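Local coordinates for protein putative NTP pyrophosphohydrolase (Exiguobacterium sibiricum 255-15, PDB 3NL9) that probably hydrolyses nucleoside triphosphates to monophosphates and pyrophosphate, as an all-helical member of the MazG clan of pyrophosphohydrolases, at residues G113-L119 against E162-Q166; L119-V123 against P157-A161; Q16-H20 against Q136-R140. One frame throughout, in Å; residues are numbered along the deposited sequence.

Overall arrangement
Contacts 1 and 2 follow one another along the same helix pair, 117-128 and 156-170; they share L119, their centres lie 8 Å apart, and both are buried and touched by the second subunit. Their chemistry nevertheless differs: contact 1 has a glutamine amide bonded to the loop before helix 117-128 and a glutamate-arginine pair packed on the first turn of that helix, whereas contact 2 is carried by aliphatic side chains between antiparallel helix turns. Contact 3 is a surface contact, its centre 28 Å from that of contact 1 and 22 Å from that of contact 2. There, proline and aromatic rings of a loop meet the end of helix 7-17, without the other subunit.

Contact 1 (G113-L119 against E162-Q166); sequences GLEPGPL and EVVRQ
Q166 binds the backbone of E115 through both ends of its side-chain amide, a two-bond amide-to-backbone pairing that ties helix 156-170 to the loop before helix 117-128. E115 N donates to Q166 OE1 (2.9 Å, 168° at the hydrogen), and Q166 NE2 returns a bond to E115 O at 3.0 Å; each acceptor is met on a lone pair in its carbonyl plane. The second amide proton goes to E162 OE2, on that oxygen's anti lone pair, which keeps the amide from turning over. R165 grips the same carboxylate side-on, NE to OE1 at 2.9 Å and NH2 to the syn lone pair of OE2, so E162 OE2 accepts twice. E162 brings its carboxylate there with CG anti to the backbone N (chi1 176°) and a bend at chi2 (47°). With an alanine here the carboxylate is gone, R165 would probably rely on E169 for its charge pairing, and the Q166 amide is likely to turn more freely. E115 itself forms a salt bridge with K170. Outward, P118 CB lies 3.3 Å from E162 OE2, and L119 CD2 rests on E162 CG at 3.5 Å. L114 CD2 meets V163 CG1, the two side chains nearly perpendicular. G113, with positive phi, ends helix 87-112 in a Schellman motif, and a water spans from its O to Q166 OE1, 2.7 Å from the latter.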
loop_
_atom_site.group_PDB
_atom_site.type_symbol
_atom_site.label_atom_id
_atom_site.label_comp_id
_atom_site.label_asym_id
_atom_site.label_seq_id
_atom_site.Cartn_x
_atom_site.Cartn_y
_atom_site.Cartn_z
ATOM N N GLY A 113 12.813 -4.257 8.402
ATOM C CA GLY A 113 12.942 -4.317 9.855
ATOM C C GLY A 113 12.494 -3.050 10.575
ATOM O O GLY A 113 13.038 -2.697 11.622
ATOM N N LEU A 114 11.525 -2.357 9.991
ATOM C CA LEU A 114 10.954 -1.154 10.586
ATOM C C LEU A 114 9.529 -1.402 11.051
ATOM O O LEU A 114 8.680 -1.933 10.292
ATOM C CB LEU A 114 10.932 0.018 9.596
ATOM C CG LEU A 114 12.196 0.801 9.278
ATOM C CD1 LEU A 114 11.873 1.723 8.088
ATOM C CD2 LEU A 114 12.718 1.578 10.488
ATOM N N GLU A 115 9.249 -0.974 12.282
ATOM C CA GLU A 115 7.899 -1.047 12.830
ATOM C C GLU A 115 7.192 0.180 12.315
ATOM O O GLU A 115 7.721 1.301 12.473
ATOM C CB GLU A 115 7.956 -1.144 14.357
ATOM C CG GLU A 115 8.438 -2.499 14.762
ATOM C CD GLU A 115 8.714 -2.664 16.231
ATOM O OE1 GLU A 115 8.397 -1.750 17.023
ATOM O OE2 GLU A 115 9.272 -3.737 16.569
ATOM N N PRO A 116 6.054 -0.015 11.606
ATOM C CA PRO A 116 5.359 1.103 10.949
ATOM C C PRO A 116 4.543 2.018 11.866
ATOM O O PRO A 116 4.306 3.191 11.524
ATOM C CB PRO A 116 4.392 0.390 9.970
ATOM C CG PRO A 116 4.107 -0.887 10.592
ATOM C CD PRO A 116 5.460 -1.306 11.197
ATOM N N GLY A 117 4.066 1.489 12.984
ATOM C CA GLY A 117 3.162 2.254 13.854
ATOM C C GLY A 117 3.646 3.659 14.239
ATOM O O GLY A 117 2.920 4.645 14.057
ATOM N N PRO A 118 4.859 3.761 14.759
ATOM C CA PRO A 118 5.391 5.074 15.186
ATOM C C PRO A 118 5.630 6.024 14.036
ATOM O O PRO A 118 5.484 7.234 14.193
ATOM C CB PRO A 118 6.707 4.713 15.870
ATOM C CG PRO A 118 6.527 3.286 16.316
ATOM C CD PRO A 118 5.699 2.647 15.239
ATOM N N LEU A 119 5.999 5.484 12.869
ATOM C CA LEU A 119 6.162 6.308 11.694
ATOM C C LEU A 119 4.818 6.820 11.199
ATOM O O LEU A 119 4.681 8.002 10.869
ATOM C CB LEU A 119 6.880 5.525 10.587
ATOM C CG LEU A 119 8.310 5.031 10.882
ATOM C CD1 LEU A 119 8.763 4.003 9.786
ATOM C CD2 LEU A 119 9.299 6.186 10.962
ATOM N N GLU A 162 12.923 8.872 14.192
ATOM C CA GLU A 162 12.226 7.629 14.589
ATOM C C GLU A 162 12.935 6.375 14.044
ATOM O O GLU A 162 13.055 5.354 14.751
ATOM C CB GLU A 162 10.756 7.686 14.128
ATOM C CG GLU A 162 9.882 6.419 14.386
ATOM C CD GLU A 162 9.997 5.854 15.805
ATOM O OE1 GLU A 162 10.090 6.635 16.795
ATOM O OE2 GLU A 162 9.963 4.605 15.938
ATOM N N VAL A 163 13.408 6.461 12.808
ATOM C CA VAL A 163 14.204 5.396 12.223
ATOM C C VAL A 163 15.462 5.176 13.075
ATOM O O VAL A 163 15.710 4.048 13.468
ATOM C CB VAL A 163 14.533 5.631 10.725
ATOM C CG1 VAL A 163 15.446 4.542 10.190
ATOM C CG2 VAL A 163 13.253 5.654 9.882
ATOM N N VAL A 164 16.217 6.242 13.374
ATOM C CA VAL A 164 17.425 6.164 14.252
ATOM C C VAL A 164 17.085 5.583 15.633
ATOM O O VAL A 164 17.818 4.752 16.160
ATOM C CB VAL A 164 18.127 7.544 14.410
ATOM C CG1 VAL A 164 19.338 7.466 15.390
ATOM C CG2 VAL A 164 18.590 8.064 13.052
ATOM N N ARG A 165 15.961 6.005 16.216
ATOM C CA ARG A 165 15.513 5.453 17.494
ATOM C C ARG A 165 15.315 3.921 17.420
ATOM O O ARG A 165 15.771 3.184 18.289
ATOM C CB ARG A 165 14.207 6.120 17.957
ATOM C CG ARG A 165 13.762 5.689 19.362
ATOM C CD ARG A 165 12.313 6.052 19.660
ATOM N NE ARG A 165 11.359 5.209 18.924
ATOM C CZ ARG A 165 11.103 3.930 19.203
ATOM N NH1 ARG A 165 11.729 3.308 20.210
ATOM N NH2 ARG A 165 10.213 3.266 18.464
ATOM N N GLN A 166 14.615 3.456 16.394
ATOM C CA GLN A 166 14.451 2.011 16.176
ATOM C C GLN A 166 15.775 1.272 15.951
ATOM O O GLN A 166 15.981 0.185 16.519
ATOM C CB GLN A 166 13.511 1.725 15.022
ATOM C CG GLN A 166 12.089 2.138 15.305
ATOM C CD GLN A 166 11.116 1.575 14.292
ATOM O OE1 GLN A 166 11.333 0.496 13.750
ATOM N NE2 GLN A 166 10.042 2.304 14.040
HETATM O O HOH W 1 12.557 -1.785 14.539
#

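Contact 2 (L119-V123 against P157-A161); sequences LFEIV and PQLEA
L159 has its CG anti to its own carbonyl carbon (chi1 -70°), which carries the isobutyl end across to L119, I122 and V123; in I122, CG2 lies anti to the backbone N and CG1 beside it, an arrangement that puts CG2 over L159 CD2 and CD1 near Q158 O. The two branches have different targets. I122 CG2 meets L159 CD2 and also Q158 CB, at 3.8 Å in the latter case, whereas I122 CD1 touches the backbone at Q158 O, 3.7 Å away. I122 and L159 reach from facing helices and lie alongside one another, pointing opposite ways.

L159 CD2 is the methyl shared by all three partners. It sits 3.3 Å from L119 O, 3.8 Å from L119 CD2, and against I122 CG2, while V123 CG2 lies 4.1 Å from both L159 CD1 and L159 CD2. L119 O also accepts the helical bond from V123 N, so the methyl packs beside a carbonyl already engaged within its helix. L119 CD2 in turn approaches L159 O at 3.7 Å, so each leucine lays a methyl against the backbone of the other. The exposed Q158 lends its CB to the packing, while its amide NE2 bonds to P154 O. T99 of the second subunit packs on L119 and V123, and D96 of that subunit on L159.

The segment axes approach to 9.5 Å with 165° between their directions: antiparallel helix-helix packing through contacting aliphatic side chains, joining helix 156-170 to helix 117-128 beside the subunit interface of this all-helical fold.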
loop_
_atom_site.group_PDB
_atom_site.type_symbol
_atom_site.label_atom_id
_atom_site.label_comp_id
_atom_site.label_asym_id
_atom_site.label_seq_id
_atom_site.Cartn_x
_atom_site.Cartn_y
_atom_site.Cartn_z
ATOM N N LEU A 119 5.999 5.484 12.869
ATOM C CA LEU A 119 6.162 6.308 11.694
ATOM C C LEU A 119 4.818 6.820 11.199
ATOM O O LEU A 119 4.681 8.002 10.869
ATOM C CB LEU A 119 6.880 5.525 10.587
ATOM C CG LEU A 119 8.310 5.031 10.882
ATOM C CD1 LEU A 119 8.763 4.003 9.786
ATOM C CD2 LEU A 119 9.299 6.186 10.962
ATOM N N PHE A 120 3.828 5.926 11.110
ATOM C CA PHE A 120 2.470 6.338 10.727
ATOM C C PHE A 120 1.949 7.429 11.710
ATOM O O PHE A 120 1.339 8.397 11.292
ATOM C CB PHE A 120 1.510 5.119 10.715
ATOM C CG PHE A 120 0.059 5.487 10.463
ATOM C CD1 PHE A 120 -0.739 5.912 11.485
ATOM C CD2 PHE A 120 -0.481 5.395 9.185
ATOM C CE1 PHE A 120 -2.052 6.245 11.272
ATOM C CE2 PHE A 120 -1.833 5.718 8.952
ATOM C CZ PHE A 120 -2.607 6.144 9.987
ATOM N N GLU A 121 2.186 7.246 13.003
ATOM C CA GLU A 121 1.763 8.235 14.031
ATOM C C GLU A 121 2.326 9.642 13.756
ATOM O O GLU A 121 1.632 10.632 13.905
ATOM C CB GLU A 121 2.190 7.747 15.422
ATOM C CG GLU A 121 1.716 8.619 16.570
ATOM C CD GLU A 121 2.066 8.012 17.949
ATOM O OE1 GLU A 121 2.315 6.782 18.036
ATOM O OE2 GLU A 121 2.079 8.771 18.940
ATOM N N ILE A 122 3.585 9.710 13.334
ATOM C CA ILE A 122 4.231 10.990 13.003
ATOM C C ILE A 122 3.537 11.646 11.784
ATOM O O ILE A 122 3.217 12.854 11.789
ATOM C CB ILE A 122 5.773 10.791 12.790
ATOM C CG1 ILE A 122 6.428 10.493 14.135
ATOM C CG2 ILE A 122 6.383 12.025 12.122
ATOM C CD1 ILE A 122 7.755 9.802 14.035
ATOM N N VAL A 123 3.246 10.841 10.766
ATOM C CA VAL A 123 2.583 11.337 9.532
ATOM C C VAL A 123 1.186 11.810 9.885
ATOM O O VAL A 123 0.760 12.904 9.505
ATOM C CB VAL A 123 2.561 10.236 8.418
ATOM C CG1 VAL A 123 1.675 10.626 7.246
ATOM C CG2 VAL A 123 3.957 10.000 7.879
ATOM N N PRO A 157 11.929 15.144 9.228
ATOM C CA PRO A 157 13.007 14.983 10.198
ATOM C C PRO A 157 12.641 14.105 11.394
ATOM O O PRO A 157 13.515 13.446 11.958
ATOM C CB PRO A 157 13.290 16.432 10.639
ATOM C CG PRO A 157 12.790 17.267 9.473
ATOM C CD PRO A 157 11.557 16.562 9.060
ATOM N N GLN A 158 11.370 14.106 11.795
ATOM C CA GLN A 158 10.922 13.286 12.941
ATOM C C GLN A 158 10.887 11.798 12.524
ATOM O O GLN A 158 11.248 10.878 13.307
ATOM C CB GLN A 158 9.520 13.740 13.384
ATOM C CG GLN A 158 9.347 15.276 13.593
ATOM C CD GLN A 158 7.921 15.678 13.963
ATOM O OE1 GLN A 158 7.457 15.350 15.053
ATOM N NE2 GLN A 158 7.224 16.403 13.066
ATOM N N LEU A 159 10.451 11.575 11.285
ATOM C CA LEU A 159 10.400 10.232 10.714
ATOM C C LEU A 159 11.814 9.712 10.716
ATOM O O LEU A 159 12.049 8.594 11.136
ATOM C CB LEU A 159 9.820 10.208 9.277
ATOM C CG LEU A 159 8.331 10.497 9.090
ATOM C CD1 LEU A 159 7.930 10.745 7.574
ATOM C CD2 LEU A 159 7.513 9.318 9.738
ATOM N N GLU A 160 12.779 10.545 10.310
ATOM C CA GLU A 160 14.184 10.123 10.333
ATOM C C GLU A 160 14.687 9.829 11.754
ATOM O O GLU A 160 15.413 8.829 11.987
ATOM C CB GLU A 160 15.094 11.174 9.670
ATOM C CG GLU A 160 16.613 10.827 9.704
ATOM C CD GLU A 160 17.492 11.870 8.997
ATOM O OE1 GLU A 160 17.036 12.505 8.012
ATOM O OE2 GLU A 160 18.640 12.048 9.422
ATOM N N ALA A 161 14.352 10.707 12.699
ATOM C CA ALA A 161 14.737 10.487 14.092
ATOM C C ALA A 161 14.129 9.192 14.642
ATOM O O ALA A 161 14.740 8.508 15.467
ATOM C CB ALA A 161 14.308 11.708 14.976
#

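Contact 3 (Q16-H20 against Q136-R140); sequences QTFHH and QPIFR
Helix 7-17 ends facing an irregular loop, with F18 and P137 bringing their CA atoms to 6.2 Å and H19 adopting positive phi (59°). H19 is the C-prime residue of a Schellman motif: H20 N bonds back to H15 O, and H19 N reaches Q16 O in a weak bond of 3.3 Å. The turn leaves T17 O and F18 O within contact of the loop, where they meet P137 CG and F139 CE1.

P137 makes contact through two ring atoms. Its CB lies 3.7 Å from F18 CD1 and a little farther from CE1, approaching that ring obliquely, while its CG packs against T17 O at 3.4 Å. The F18 side chain stands beside its own backbone N (chi1 -72°), a setting that lets its ring meet the proline while also stacking on F14 of the preceding helix 7-17. V146 adds to the covering of F18, and L131 packs on P137.

F139 comes in next to the proline. F18 O lies at the ring edge, close to the ring plane, 3.5 Å from F139 CE1. The far end of the phenyl group then reaches H19, where F139 CZ is 3.6 Å from H19 ND1. Centroids 5.2 Å apart and planes inclined at 36° make this an oblique aromatic pair; the two side chains as a whole run roughly at 90° to each other. Meanwhile I138, between the two contacting loop residues, is hydrogen-bonded through its backbone to M147, which ties this part of the loop to a later part of the same connection.

The result is a Schellman-terminated helix C-terminus covered by proline and phenylalanine from the long connection between helices 117-128 and 156-170, a surface packing of loop on helix end.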
loop_
_atom_site.group_PDB
_atom_site.type_symbol
_atom_site.label_atom_id
_atom_site.label_comp_id
_atom_site.label_asym_id
_atom_site.label_seq_id
_atom_site.Cartn_x
_atom_site.Cartn_y
_atom_site.Cartn_z
ATOM N N GLN A 16 -12.401 13.348 7.093
ATOM C CA GLN A 16 -13.502 14.217 7.581
ATOM C C GLN A 16 -12.938 15.614 7.797
ATOM O O GLN A 16 -13.472 16.572 7.281
ATOM C CB GLN A 16 -14.133 13.722 8.904
ATOM C CG GLN A 16 -14.913 12.374 8.805
ATOM C CD GLN A 16 -15.507 11.881 10.151
ATOM O OE1 GLN A 16 -16.416 12.502 10.711
ATOM N NE2 GLN A 16 -14.988 10.757 10.657
ATOM N N THR A 17 -11.807 15.713 8.499
ATOM C CA THR A 17 -11.296 17.025 8.926
ATOM C C THR A 17 -10.962 17.937 7.691
ATOM O O THR A 17 -11.326 19.124 7.671
ATOM C CB THR A 17 -10.100 16.852 9.909
ATOM O OG1 THR A 17 -10.572 16.278 11.152
ATOM C CG2 THR A 17 -9.411 18.180 10.222
ATOM N N PHE A 18 -10.395 17.331 6.643
ATOM C CA PHE A 18 -9.856 18.040 5.481
ATOM C C PHE A 18 -10.715 17.885 4.226
ATOM O O PHE A 18 -10.275 18.212 3.104
ATOM C CB PHE A 18 -8.395 17.566 5.266
ATOM C CG PHE A 18 -7.479 18.112 6.316
ATOM C CD1 PHE A 18 -6.871 19.357 6.154
ATOM C CD2 PHE A 18 -7.299 17.447 7.511
ATOM C CE1 PHE A 18 -6.098 19.901 7.180
ATOM C CE2 PHE A 18 -6.529 18.004 8.539
ATOM C CZ PHE A 18 -5.921 19.203 8.373
ATOM N N HIS A 19 -11.947 17.410 4.443
ATOM C CA HIS A 19 -12.978 17.309 3.410
ATOM C C HIS A 19 -12.551 16.419 2.237
ATOM O O HIS A 19 -12.759 16.787 1.089
ATOM C CB HIS A 19 -13.391 18.692 2.860
ATOM C CG HIS A 19 -13.799 19.689 3.906
ATOM N ND1 HIS A 19 -14.037 21.015 3.605
ATOM C CD2 HIS A 19 -14.013 19.563 5.241
ATOM C CE1 HIS A 19 -14.383 21.660 4.707
ATOM N NE2 HIS A 19 -14.364 20.804 5.716
ATOM N N HIS A 20 -11.931 15.273 2.505
ATOM C CA HIS A 20 -11.770 14.251 1.466
ATOM C C HIS A 20 -12.965 13.307 1.531
ATOM O O HIS A 20 -13.681 13.273 2.545
ATOM C CB HIS A 20 -10.441 13.489 1.615
ATOM C CG HIS A 20 -9.240 14.378 1.587
ATOM N ND1 HIS A 20 -8.731 14.908 0.425
ATOM C CD2 HIS A 20 -8.444 14.832 2.585
ATOM C CE1 HIS A 20 -7.679 15.657 0.704
ATOM N NE2 HIS A 20 -7.475 15.618 2.007
ATOM N N GLN A 136 -9.364 25.731 11.242
ATOM C CA GLN A 136 -9.945 25.358 9.945
ATOM C C GLN A 136 -8.866 25.025 8.906
ATOM O O GLN A 136 -7.793 25.601 8.919
ATOM C CB GLN A 136 -10.857 26.481 9.437
ATOM C CG GLN A 136 -12.119 26.721 10.310
ATOM C CD GLN A 136 -13.055 25.496 10.368
ATOM O OE1 GLN A 136 -13.352 24.875 9.339
ATOM N NE2 GLN A 136 -13.527 25.159 11.574
ATOM N N PRO A 137 -9.144 24.075 8.001
ATOM C CA PRO A 137 -8.139 23.772 6.970
ATOM C C PRO A 137 -7.933 24.958 6.018
ATOM O O PRO A 137 -8.820 25.808 5.884
ATOM C CB PRO A 137 -8.736 22.582 6.212
ATOM C CG PRO A 137 -9.929 22.140 6.982
ATOM C CD PRO A 137 -10.361 23.253 7.866
ATOM N N ILE A 138 -6.757 25.024 5.408
ATOM C CA ILE A 138 -6.455 26.056 4.412
ATOM C C ILE A 138 -6.458 25.402 3.030
ATOM O O ILE A 138 -5.642 24.516 2.760
ATOM C CB ILE A 138 -5.078 26.755 4.658
ATOM C CG1 ILE A 138 -4.876 27.122 6.134
ATOM C CG2 ILE A 138 -4.956 28.036 3.780
ATOM C CD1 ILE A 138 -3.447 27.503 6.487
ATOM N N PHE A 139 -7.401 25.820 2.177
ATOM C CA PHE A 139 -7.539 25.272 0.817
ATOM C C PHE A 139 -7.115 26.315 -0.236
ATOM O O PHE A 139 -7.603 27.429 -0.223
ATOM C CB PHE A 139 -9.001 24.864 0.521
ATOM C CG PHE A 139 -9.553 23.816 1.449
ATOM C CD1 PHE A 139 -9.031 22.535 1.447
ATOM C CD2 PHE A 139 -10.619 24.113 2.299
ATOM C CE1 PHE A 139 -9.539 21.559 2.322
ATOM C CE2 PHE A 139 -11.140 23.161 3.154
ATOM C CZ PHE A 139 -10.607 21.880 3.164
ATOM N N ARG A 140 -6.214 25.937 -1.135
ATOM C CA ARG A 140 -5.740 26.839 -2.205
ATOM C C ARG A 140 -6.805 26.925 -3.312
ATOM O O ARG A 140 -7.381 25.893 -3.680
ATOM C CB ARG A 140 -4.413 26.293 -2.761
ATOM C CG ARG A 140 -3.768 27.086 -3.924
ATOM C CD ARG A 140 -3.257 26.127 -4.992
ATOM N NE ARG A 140 -1.928 25.562 -4.752
ATOM C CZ ARG A 140 -1.510 24.365 -5.176
ATOM N NH1 ARG A 140 -2.321 23.534 -5.839
ATOM N NH2 ARG A 140 -0.267 23.977 -4.910
#